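Local coordinates for protein galactokinase (Bifidobacterium longum subsp. infantis ATCC 15697 = JCM 1222 = DSM 20088, PDB 6TEQ) that probably catalyses the ATP-dependent phosphorylation of galactose and here holds 2-deoxy-2-fluoro-galactose in its sugar pocket, at residues E341-V351 against R363-I373; P38-D49 against G188-M196. All blocks are in the same frame, centred on the assembly; numbering follows the deposited sequence. Where two conformers were deposited one is given.

In the fold
Interactions 1 and 2 meet at the bound sugar, GAF, and both touch it, although their centres lie about 16 Å apart. Interaction 2 joins the galactose-binding signature to the start of helix 190-197 and supplies seven of the twelve residues lining the GAF pocket; interaction 1 sets helix 345-356 behind the glycine-rich loop whose tip reaches the sugar. The two are tied directly: Thr-365 OG1 stands 2.7 Å from Asn-42 O and Gly-367 O 2.7 Å from His-47 NE2, both probable hydrogen bonds, and Arg-363 makes a salt bridge with Glu-46. Residues 363-373 thus contact the 42-47 turn as well as border the ligand, and Tyr-248 adds a further hydrogen bond to GAF.

Interaction 1. Residues E341-V351 against R363-I373; sequences EVTVPELDIAV and RMTGGGFGGSI. With GAF (2-deoxy-2-fluoro-alpha-D-galactopyranose), chain M.
Val-342 lies over one face of the Phe-369 ring, its CB 4.1 Å from the ring centroid and offset toward the rim. Its two methyls part company there: CG1 presses on the CZ end of the ring at 3.5 Å, while CG2 turns to Met-364 SD. The sulfur therefore sits in a small hollow between Val-342 CG2 and Thr-343 CG2, brought there by a methionine chain that bends at both chi2 and chi3. Just beside this, Phe-369 N donates to Val-342 O (2.7 Å, N-H...O 162°), and the same carbonyl lies close over Gly-368 CA, where a CB would run straight into it.

The loop so gripped, GGGFGG, links antiparallel strands 361-365 and 372-378 and corresponds to the third conserved motif of GHMP kinases; on the side of the sugar, Gly-367 CA comes within 3.2 Å of GAF O5. Behind it, helix 345-356 crosses strand 363-365 obliquely, the axes of 345-351 and 363-365 passing 8.1 Å apart with their N-to-C directions at 133°.

Leu-347 is the main knob on this helix. With CG anti to the carbonyl carbon (chi1 -66°), its fork opens over the loop and straddles Gly-370 O, which lies 3.5 Å from CD1, with CD2 on the other prong. CD1 also rests on Met-364 CB, and CD2 on Ile-373 CG2. Val-344, at the N-cap position, lays its methyls along the Phe-369 to Gly-370 backbone. One turn on from Leu-347, Ala-350 and Val-351 receive the branches of Ile-373: CD1 pushes up against Ala-350 CB at 3.6 Å, whereas CG2 wedges between Leu-347 CD2 and Val-351 CG2. That last methyl also leans on the backbone N of Arg-363, 3.8 Å away.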
loop_
_atom_site.group_PDB
_atom_site.type_symbol
_atom_site.label_atom_id
_atom_site.label_comp_id
_atom_site.label_asym_id
_atom_site.label_seq_id
_atom_site.Cartn_x
_atom_site.Cartn_y
_atom_site.Cartn_z
ATOM N N GLU A 341 4.758 -1.561 18.016
ATOM C CA GLU A 341 3.698 -2.444 18.606
ATOM C C GLU A 341 2.559 -2.580 17.590
ATOM O O GLU A 341 1.381 -2.419 17.957
ATOM C CB GLU A 341 3.277 -1.954 19.979
ATOM C CG GLU A 341 4.393 -2.052 20.986
ATOM C CD GLU A 341 3.841 -1.694 22.348
ATOM O OE1 GLU A 341 3.760 -0.462 22.649
ATOM O OE2 GLU A 341 3.325 -2.622 23.024
ATOM N N VAL A 342 2.907 -2.912 16.329
ATOM C CA VAL A 342 1.862 -3.134 15.286
ATOM C C VAL A 342 1.921 -4.556 14.735
ATOM O O VAL A 342 1.338 -4.804 13.708
ATOM C CB VAL A 342 1.902 -2.083 14.158
ATOM C CG1 VAL A 342 1.692 -0.687 14.694
ATOM C CG2 VAL A 342 3.204 -2.194 13.357
ATOM N N THR A 343 2.621 -5.464 15.387
ATOM C CA THR A 343 2.637 -6.860 14.938
ATOM C C THR A 343 1.669 -7.682 15.791
ATOM O O THR A 343 1.115 -7.199 16.808
ATOM C CB THR A 343 4.051 -7.437 14.952
ATOM O OG1 THR A 343 4.493 -7.627 16.296
ATOM C CG2 THR A 343 5.024 -6.607 14.125
ATOM N N VAL A 344 1.450 -8.890 15.339
ATOM C CA VAL A 344 0.565 -9.898 15.966
ATOM C C VAL A 344 1.317 -11.195 15.845
ATOM O O VAL A 344 2.249 -11.309 15.026
ATOM C CB VAL A 344 -0.828 -9.948 15.314
ATOM C CG1 VAL A 344 -1.549 -8.624 15.461
ATOM C CG2 VAL A 344 -0.767 -10.372 13.852
ATOM N N PRO A 345 0.906 -12.232 16.603
ATOM C CA PRO A 345 1.690 -13.468 16.597
ATOM C C PRO A 345 1.869 -14.062 15.208
ATOM O O PRO A 345 2.931 -14.608 14.969
ATOM C CB PRO A 345 0.875 -14.389 17.514
ATOM C CG PRO A 345 0.331 -13.387 18.509
ATOM C CD PRO A 345 -0.096 -12.188 17.681
ATOM N N GLU A 346 0.832 -14.029 14.362
ATOM C CA GLU A 346 0.942 -14.654 13.033
ATOM C C GLU A 346 2.091 -13.972 12.266
ATOM O O GLU A 346 2.813 -14.647 11.524
ATOM C CB GLU A 346 -0.386 -14.586 12.293
ATOM C CG GLU A 346 -1.491 -15.396 12.952
ATOM C CD GLU A 346 -2.371 -14.650 13.941
ATOM O OE1 GLU A 346 -1.928 -13.652 14.559
ATOM O OE2 GLU A 346 -3.530 -15.111 14.120
ATOM N N LEU A 347 2.163 -12.640 12.308
ATOM C CA LEU A 347 3.238 -11.955 11.582
ATOM C C LEU A 347 4.578 -12.383 12.202
ATOM O O LEU A 347 5.545 -12.648 11.460
ATOM C CB LEU A 347 3.100 -10.447 11.668
ATOM C CG LEU A 347 1.890 -9.825 10.980
ATOM C CD1 LEU A 347 1.800 -8.363 11.346
ATOM C CD2 LEU A 347 1.984 -10.024 9.460
ATOM N N ASP A 348 4.669 -12.335 13.543
ATOM C CA ASP A 348 5.988 -12.537 14.198
ATOM C C ASP A 348 6.468 -13.972 13.980
ATOM O O ASP A 348 7.652 -14.202 13.755
ATOM C CB ASP A 348 5.935 -12.174 15.670
ATOM C CG ASP A 348 5.708 -10.693 15.842
ATOM O OD1 ASP A 348 5.967 -9.953 14.877
ATOM O OD2 ASP A 348 5.278 -10.343 16.922
ATOM N N ILE A 349 5.551 -14.919 14.038
ATOM C CA ILE A 349 5.915 -16.355 13.845
ATOM C C ILE A 349 6.269 -16.628 12.368
ATOM O O ILE A 349 7.302 -17.262 12.110
ATOM C CB ILE A 349 4.801 -17.256 14.385
ATOM C CG1 ILE A 349 4.733 -17.177 15.902
ATOM C CG2 ILE A 349 5.005 -18.702 13.877
ATOM C CD1 ILE A 349 3.482 -17.754 16.524
ATOM N N ALA A 350 5.552 -16.040 11.422
ATOM C CA ALA A 350 5.931 -16.205 10.006
ATOM C C ALA A 350 7.351 -15.670 9.808
ATOM O O ALA A 350 8.132 -16.278 9.090
ATOM C CB ALA A 350 4.937 -15.517 9.112
ATOM N N VAL A 351 7.604 -14.468 10.320
ATOM C CA VAL A 351 8.941 -13.875 10.194
ATOM C C VAL A 351 10.007 -14.779 10.821
ATOM O O VAL A 351 11.077 -14.967 10.214
ATOM C CB VAL A 351 8.951 -12.467 10.837
ATOM C CG1 VAL A 351 10.362 -12.035 11.141
ATOM C CG2 VAL A 351 8.277 -11.511 9.906
ATOM N N ARG A 363 10.047 -9.394 7.247
ATOM C CA ARG A 363 9.354 -8.361 8.003
ATOM C C ARG A 363 7.899 -8.362 7.594
ATOM O O ARG A 363 7.588 -8.592 6.425
ATOM C CB ARG A 363 9.963 -6.968 7.758
ATOM C CG ARG A 363 9.997 -6.522 6.307
ATOM C CD ARG A 363 10.738 -5.228 6.081
ATOM N NE ARG A 363 10.009 -4.165 6.708
ATOM C CZ ARG A 363 8.891 -3.576 6.267
ATOM N NH1 ARG A 363 8.245 -2.779 7.076
ATOM N NH2 ARG A 363 8.460 -3.706 5.051
ATOM N N MET A 364 7.070 -7.910 8.514
ATOM C CA MET A 364 5.727 -7.475 8.114
ATOM C C MET A 364 5.834 -6.320 7.106
ATOM O O MET A 364 6.816 -5.576 7.104
ATOM C CB MET A 364 4.952 -7.059 9.333
ATOM C CG MET A 364 5.537 -5.899 10.159
ATOM S SD MET A 364 4.293 -4.853 10.899
ATOM C CE MET A 364 3.724 -3.975 9.451
ATOM N N THR A 365 4.827 -6.175 6.258
ATOM C CA THR A 365 4.721 -5.050 5.301
ATOM C C THR A 365 3.338 -4.397 5.433
ATOM O O THR A 365 2.331 -5.086 5.762
ATOM C CB THR A 365 4.965 -5.514 3.838
ATOM O OG1 THR A 365 5.183 -4.379 2.984
ATOM C CG2 THR A 365 3.871 -6.394 3.273
ATOM N N GLY A 366 3.319 -3.083 5.246
ATOM C CA GLY A 366 2.092 -2.339 5.312
ATOM C C GLY A 366 1.785 -1.892 6.763
ATOM O O GLY A 366 2.671 -1.798 7.576
ATOM N N GLY A 367 0.497 -1.713 7.053
ATOM C CA GLY A 367 0.082 -1.124 8.326
ATOM C C GLY A 367 0.304 -2.007 9.511
ATOM O O GLY A 367 0.536 -1.497 10.564
ATOM N N GLY A 368 0.263 -3.304 9.335
ATOM C CA GLY A 368 0.347 -4.219 10.469
ATOM C C GLY A 368 -0.994 -4.675 10.994
ATOM O O GLY A 368 -2.003 -4.587 10.283
ATOM N N PHE A 369 -0.963 -5.167 12.247
ATOM C CA PHE A 369 -2.156 -5.649 13.004
ATOM C C PHE A 369 -2.707 -6.889 12.333
ATOM O O PHE A 369 -3.802 -7.315 12.689
ATOM C CB PHE A 369 -3.210 -4.539 13.064
ATOM C CG PHE A 369 -2.685 -3.235 13.570
ATOM C CD1 PHE A 369 -2.311 -3.116 14.894
ATOM C CD2 PHE A 369 -2.629 -2.124 12.736
ATOM C CE1 PHE A 369 -1.815 -1.910 15.353
ATOM C CE2 PHE A 369 -2.169 -0.915 13.214
ATOM C CZ PHE A 369 -1.775 -0.808 14.527
ATOM N N GLY A 370 -1.932 -7.512 11.452
ATOM C CA GLY A 370 -2.397 -8.570 10.571
ATOM C C GLY A 370 -1.744 -8.419 9.233
ATOM O O GLY A 370 -0.784 -7.622 9.142
ATOM N N GLY A 371 -2.235 -9.167 8.244
ATOM C CA GLY A 371 -1.810 -8.992 6.863
ATOM C C GLY A 371 -0.608 -9.836 6.545
ATOM O O GLY A 371 -0.571 -11.017 6.880
ATOM N N SER A 372 0.338 -9.224 5.839
ATOM C CA SER A 372 1.390 -10.009 5.151
ATOM C C SER A 372 2.788 -9.747 5.704
ATOM O O SER A 372 3.087 -8.637 6.221
ATOM C CB SER A 372 1.382 -9.792 3.656
ATOM O OG SER A 372 0.119 -10.020 3.075
ATOM N N ILE A 373 3.637 -10.736 5.499
ATOM C CA ILE A 373 5.087 -10.614 5.640
ATOM C C ILE A 373 5.713 -10.711 4.273
ATOM O O ILE A 373 5.172 -11.292 3.331
ATOM C CB ILE A 373 5.690 -11.626 6.652
ATOM C CG1 ILE A 373 5.749 -13.065 6.136
ATOM C CG2 ILE A 373 5.031 -11.543 7.986
ATOM C CD1 ILE A 373 6.936 -13.752 6.637
HETATM C C1 GAF M . -1.143 1.483 5.819
HETATM C C2 GAF M . -1.421 2.847 5.225
HETATM F F2 GAF M . -2.411 2.729 4.307
HETATM C C3 GAF M . -0.190 3.447 4.579
HETATM O O3 GAF M . -0.425 4.789 4.293
HETATM C C4 GAF M . 1.034 3.388 5.540
HETATM O O4 GAF M . 0.926 4.277 6.645
HETATM C C5 GAF M . 1.200 1.986 6.019
HETATM O O5 GAF M . 0.022 1.553 6.655
HETATM C C6 GAF M . 2.354 1.809 6.984
HETATM O O6 GAF M . 3.603 2.118 6.365
HETATM O O1 GAF M . -0.962 0.654 4.687
#

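Interaction 2. Residues P38-D49 against G188-M196; sequences PGRVNLIGEHTD and GGLDQNASM. With GAF (2-deoxy-2-fluoro-alpha-D-galactopyranose), chain M.
Arg-40 and Asp-191 form a buried salt bridge where the galactose-binding signature of the galactokinases meets the first turn of helix 190-197. Both NE (2.8 Å) and NH1 (2.9 Å) of Arg-40 converge on Asp-191 OD1 from the same face of the carboxylate, the two planes standing 83° apart; NH2 goes to Gly-138 O, and GAF O1 lies at the guanidinium edge, in its plane. A leucine in place of Arg-40 would probably leave Asp-191 OD1 without either donor, Gly-138 O without its bond and the carboxylate freer to turn. Asp-49 serves the helix start: its OD2 takes Leu-190 N at 2.9 Å on the anti lone pair. The fork of Leu-190 reaches Arg-40 NE with CD2 and Asn-42 ND2 with CD1. Both hydrogens of that amide are spent, on Gly-45 O (2.9 Å) and Glu-46 OE1 (2.9 Å, 174°). Farther along the helix, Ser-195 OG donates to Pro-38 O of the strand at 2.8 Å, in the carbonyl plane; a water donates to the same oxygen and to Asp-191 O. At the sugar, GAF C6 lies over the centre of the His-47 imidazole face, while His-47 N donates a nearly straight hydrogen bond to GAF O6 (2.9 Å, 176°).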
loop_
_atom_site.group_PDB
_atom_site.type_symbol
_atom_site.label_atom_id
_atom_site.label_comp_id
_atom_site.label_asym_id
_atom_site.label_seq_id
_atom_site.Cartn_x
_atom_site.Cartn_y
_atom_site.Cartn_z
ATOM N N PRO A 38 -2.284 -1.567 -9.456
ATOM C CA PRO A 38 -1.749 -2.668 -8.666
ATOM C C PRO A 38 -1.875 -2.455 -7.164
ATOM O O PRO A 38 -1.948 -1.357 -6.620
ATOM C CB PRO A 38 -0.291 -2.725 -9.102
ATOM C CG PRO A 38 0.043 -1.235 -9.305
ATOM C CD PRO A 38 -1.202 -0.720 -10.011
ATOM N N GLY A 39 -1.831 -3.584 -6.463
ATOM C CA GLY A 39 -1.497 -3.572 -5.041
ATOM C C GLY A 39 -0.002 -3.357 -4.885
ATOM O O GLY A 39 0.685 -3.143 -5.879
ATOM N N ARG A 40 0.479 -3.377 -3.640
ATOM C CA ARG A 40 1.866 -2.993 -3.387
ATOM C C ARG A 40 2.418 -3.776 -2.222
ATOM O O ARG A 40 1.659 -4.136 -1.275
ATOM C CB ARG A 40 1.951 -1.485 -3.132
ATOM C CG ARG A 40 1.296 -0.985 -1.862
ATOM C CD ARG A 40 2.236 -0.926 -0.698
ATOM N NE ARG A 40 1.528 -0.619 0.547
ATOM C CZ ARG A 40 0.965 -1.487 1.359
ATOM N NH1 ARG A 40 0.324 -1.041 2.438
ATOM N NH2 ARG A 40 1.127 -2.795 1.202
ATOM N N VAL A 41 3.744 -3.889 -2.196
ATOM C CA VAL A 41 4.460 -4.229 -0.942
ATOM C C VAL A 41 5.472 -3.128 -0.629
ATOM O O VAL A 41 6.298 -2.759 -1.465
ATOM C CB VAL A 41 5.119 -5.615 -0.997
ATOM C CG1 VAL A 41 4.150 -6.725 -0.711
ATOM C CG2 VAL A 41 5.710 -5.893 -2.349
ATOM N N ASN A 42 5.429 -2.678 0.609
ATOM C CA ASN A 42 6.410 -1.707 1.101
ATOM C C ASN A 42 7.647 -2.505 1.483
ATOM O O ASN A 42 7.596 -3.309 2.396
ATOM C CB ASN A 42 5.858 -0.844 2.215
ATOM C CG ASN A 42 6.694 0.393 2.397
ATOM O OD1 ASN A 42 7.427 0.781 1.492
ATOM N ND2 ASN A 42 6.588 0.945 3.590
ATOM N N LEU A 43 8.749 -2.265 0.806
ATOM C CA LEU A 43 9.953 -3.035 1.137
ATOM C C LEU A 43 10.412 -2.624 2.534
ATOM O O LEU A 43 10.862 -3.483 3.300
ATOM C CB LEU A 43 11.043 -2.837 0.100
ATOM C CG LEU A 43 10.743 -3.285 -1.317
ATOM C CD1 LEU A 43 11.874 -2.860 -2.201
ATOM C CD2 LEU A 43 10.502 -4.789 -1.405
ATOM N N ILE A 44 10.442 -1.320 2.791
ATOM C CA ILE A 44 10.883 -0.772 4.091
ATOM C C ILE A 44 10.474 0.686 4.119
ATOM O O ILE A 44 10.162 1.253 3.087
ATOM C CB ILE A 44 12.429 -0.990 4.186
ATOM C CG1 ILE A 44 12.922 -0.836 5.603
ATOM C CG2 ILE A 44 13.228 -0.148 3.223
ATOM C CD1 ILE A 44 14.332 -1.363 5.836
ATOM N N GLY A 45 10.403 1.214 5.322
ATOM C CA GLY A 45 9.923 2.575 5.578
ATOM C C GLY A 45 8.470 2.525 5.941
ATOM O O GLY A 45 7.628 3.047 5.228
ATOM N N GLU A 46 8.211 1.892 7.051
ATOM C CA GLU A 46 6.877 1.577 7.516
ATOM C C GLU A 46 6.496 2.514 8.651
ATOM O O GLU A 46 7.295 2.855 9.540
ATOM C CB GLU A 46 6.814 0.135 8.001
ATOM C CG GLU A 46 5.477 -0.522 7.752
ATOM C CD GLU A 46 5.303 -0.835 6.257
ATOM O OE1 GLU A 46 4.636 -0.011 5.551
ATOM O OE2 GLU A 46 5.885 -1.859 5.762
ATOM N N HIS A 47 5.289 3.018 8.510
ATOM C CA HIS A 47 4.740 3.980 9.443
ATOM C C HIS A 47 5.542 5.276 9.420
ATOM O O HIS A 47 5.624 5.957 10.464
ATOM C CB HIS A 47 4.518 3.352 10.763
ATOM C CG HIS A 47 3.322 2.499 10.851
ATOM N ND1 HIS A 47 2.035 3.005 10.973
ATOM C CD2 HIS A 47 3.190 1.135 10.757
ATOM C CE1 HIS A 47 1.213 1.969 10.962
ATOM N NE2 HIS A 47 1.870 0.857 10.831
ATOM N N THR A 48 6.056 5.627 8.265
ATOM C CA THR A 48 6.818 6.850 8.060
ATOM C C THR A 48 6.094 7.800 7.114
ATOM O O THR A 48 6.371 8.991 7.161
ATOM C CB THR A 48 8.184 6.515 7.456
ATOM O OG1 THR A 48 8.035 5.772 6.251
ATOM C CG2 THR A 48 9.054 5.719 8.390
ATOM N N ASP A 49 5.201 7.313 6.261
ATOM C CA ASP A 49 4.566 8.207 5.273
ATOM C C ASP A 49 3.856 9.405 5.918
ATOM O O ASP A 49 4.074 10.561 5.465
ATOM C CB ASP A 49 3.713 7.441 4.301
ATOM C CG ASP A 49 2.522 6.664 4.807
ATOM O OD1 ASP A 49 2.470 6.412 6.004
ATOM O OD2 ASP A 49 1.641 6.363 3.952
ATOM N N GLY A 188 -2.214 7.131 4.963
ATOM C CA GLY A 188 -1.190 8.026 4.453
ATOM C C GLY A 188 -1.231 7.819 2.951
ATOM O O GLY A 188 -2.238 7.372 2.430
ATOM N N GLY A 189 -0.218 8.259 2.281
ATOM C CA GLY A 189 -0.214 8.184 0.833
ATOM C C GLY A 189 0.677 7.170 0.245
ATOM O O GLY A 189 0.831 7.194 -0.989
ATOM N N LEU A 190 1.356 6.360 1.068
ATOM C CA LEU A 190 2.287 5.287 0.642
ATOM C C LEU A 190 1.679 4.496 -0.523
ATOM O O LEU A 190 2.328 4.290 -1.592
ATOM C CB LEU A 190 2.505 4.357 1.850
ATOM C CG LEU A 190 3.426 3.146 1.679
ATOM C CD1 LEU A 190 3.372 2.254 2.919
ATOM C CD2 LEU A 190 3.056 2.348 0.457
ATOM N N ASP A 191 0.471 4.002 -0.297
ATOM C CA ASP A 191 -0.091 2.946 -1.115
ATOM C C ASP A 191 -0.485 3.506 -2.481
ATOM O O ASP A 191 -0.302 2.817 -3.543
ATOM C CB ASP A 191 -1.304 2.306 -0.463
ATOM C CG ASP A 191 -1.121 1.749 0.926
ATOM O OD1 ASP A 191 0.054 1.641 1.356
ATOM O OD2 ASP A 191 -2.162 1.294 1.431
ATOM N N GLN A 192 -1.021 4.718 -2.489
ATOM C CA GLN A 192 -1.568 5.356 -3.685
ATOM C C GLN A 192 -0.395 5.866 -4.542
ATOM O O GLN A 192 -0.423 5.716 -5.816
ATOM C CB GLN A 192 -2.499 6.494 -3.293
ATOM C CG GLN A 192 -3.707 6.030 -2.470
ATOM C CD GLN A 192 -3.459 5.917 -0.977
ATOM O OE1 GLN A 192 -2.324 6.076 -0.461
ATOM N NE2 GLN A 192 -4.532 5.638 -0.254
ATOM N N ASN A 193 0.665 6.344 -3.948
ATOM C CA ASN A 193 1.887 6.699 -4.682
ATOM C C ASN A 193 2.469 5.476 -5.310
ATOM O O ASN A 193 2.877 5.514 -6.528
ATOM C CB ASN A 193 2.878 7.459 -3.756
ATOM C CG ASN A 193 2.560 8.931 -3.609
ATOM O OD1 ASN A 193 2.937 9.701 -4.477
ATOM N ND2 ASN A 193 1.809 9.321 -2.591
ATOM N N ALA A 194 2.545 4.351 -4.596
ATOM C CA ALA A 194 3.069 3.090 -5.183
ATOM C C ALA A 194 2.224 2.715 -6.370
ATOM O O ALA A 194 2.758 2.439 -7.443
ATOM C CB ALA A 194 3.087 1.990 -4.166
ATOM N N SER A 195 0.916 2.685 -6.207
ATOM C CA SER A 195 0.011 2.089 -7.202
ATOM C C SER A 195 0.090 2.909 -8.492
ATOM O O SER A 195 -0.060 2.356 -9.588
ATOM C CB SER A 195 -1.414 2.047 -6.629
ATOM O OG SER A 195 -2.261 1.305 -7.458
ATOM N N MET A 196 0.357 4.206 -8.397
ATOM C CA MET A 196 0.269 5.083 -9.588
ATOM C C MET A 196 1.645 5.575 -10.038
ATOM O O MET A 196 1.694 6.196 -11.124
ATOM C CB MET A 196 -0.659 6.275 -9.360
ATOM C CG MET A 196 -2.048 5.792 -9.104
ATOM S SD MET A 196 -3.247 7.119 -9.227
ATOM C CE MET A 196 -3.698 6.923 -10.956
HETATM C C1 GAF M . -1.143 1.483 5.819
HETATM C C2 GAF M . -1.421 2.847 5.225
HETATM F F2 GAF M . -2.411 2.729 4.307
HETATM C C3 GAF M . -0.190 3.447 4.579
HETATM O O3 GAF M . -0.425 4.789 4.293
HETATM C C4 GAF M . 1.034 3.388 5.540
HETATM O O4 GAF M . 0.926 4.277 6.645
HETATM C C5 GAF M . 1.200 1.986 6.019
HETATM O O5 GAF M . 0.022 1.553 6.655
HETATM C C6 GAF M . 2.354 1.809 6.984
HETATM O O6 GAF M . 3.603 2.118 6.365
HETATM O O1 GAF M . -0.962 0.654 4.687
HETATM O O HOH W 1 -1.153 -0.240 -4.018
#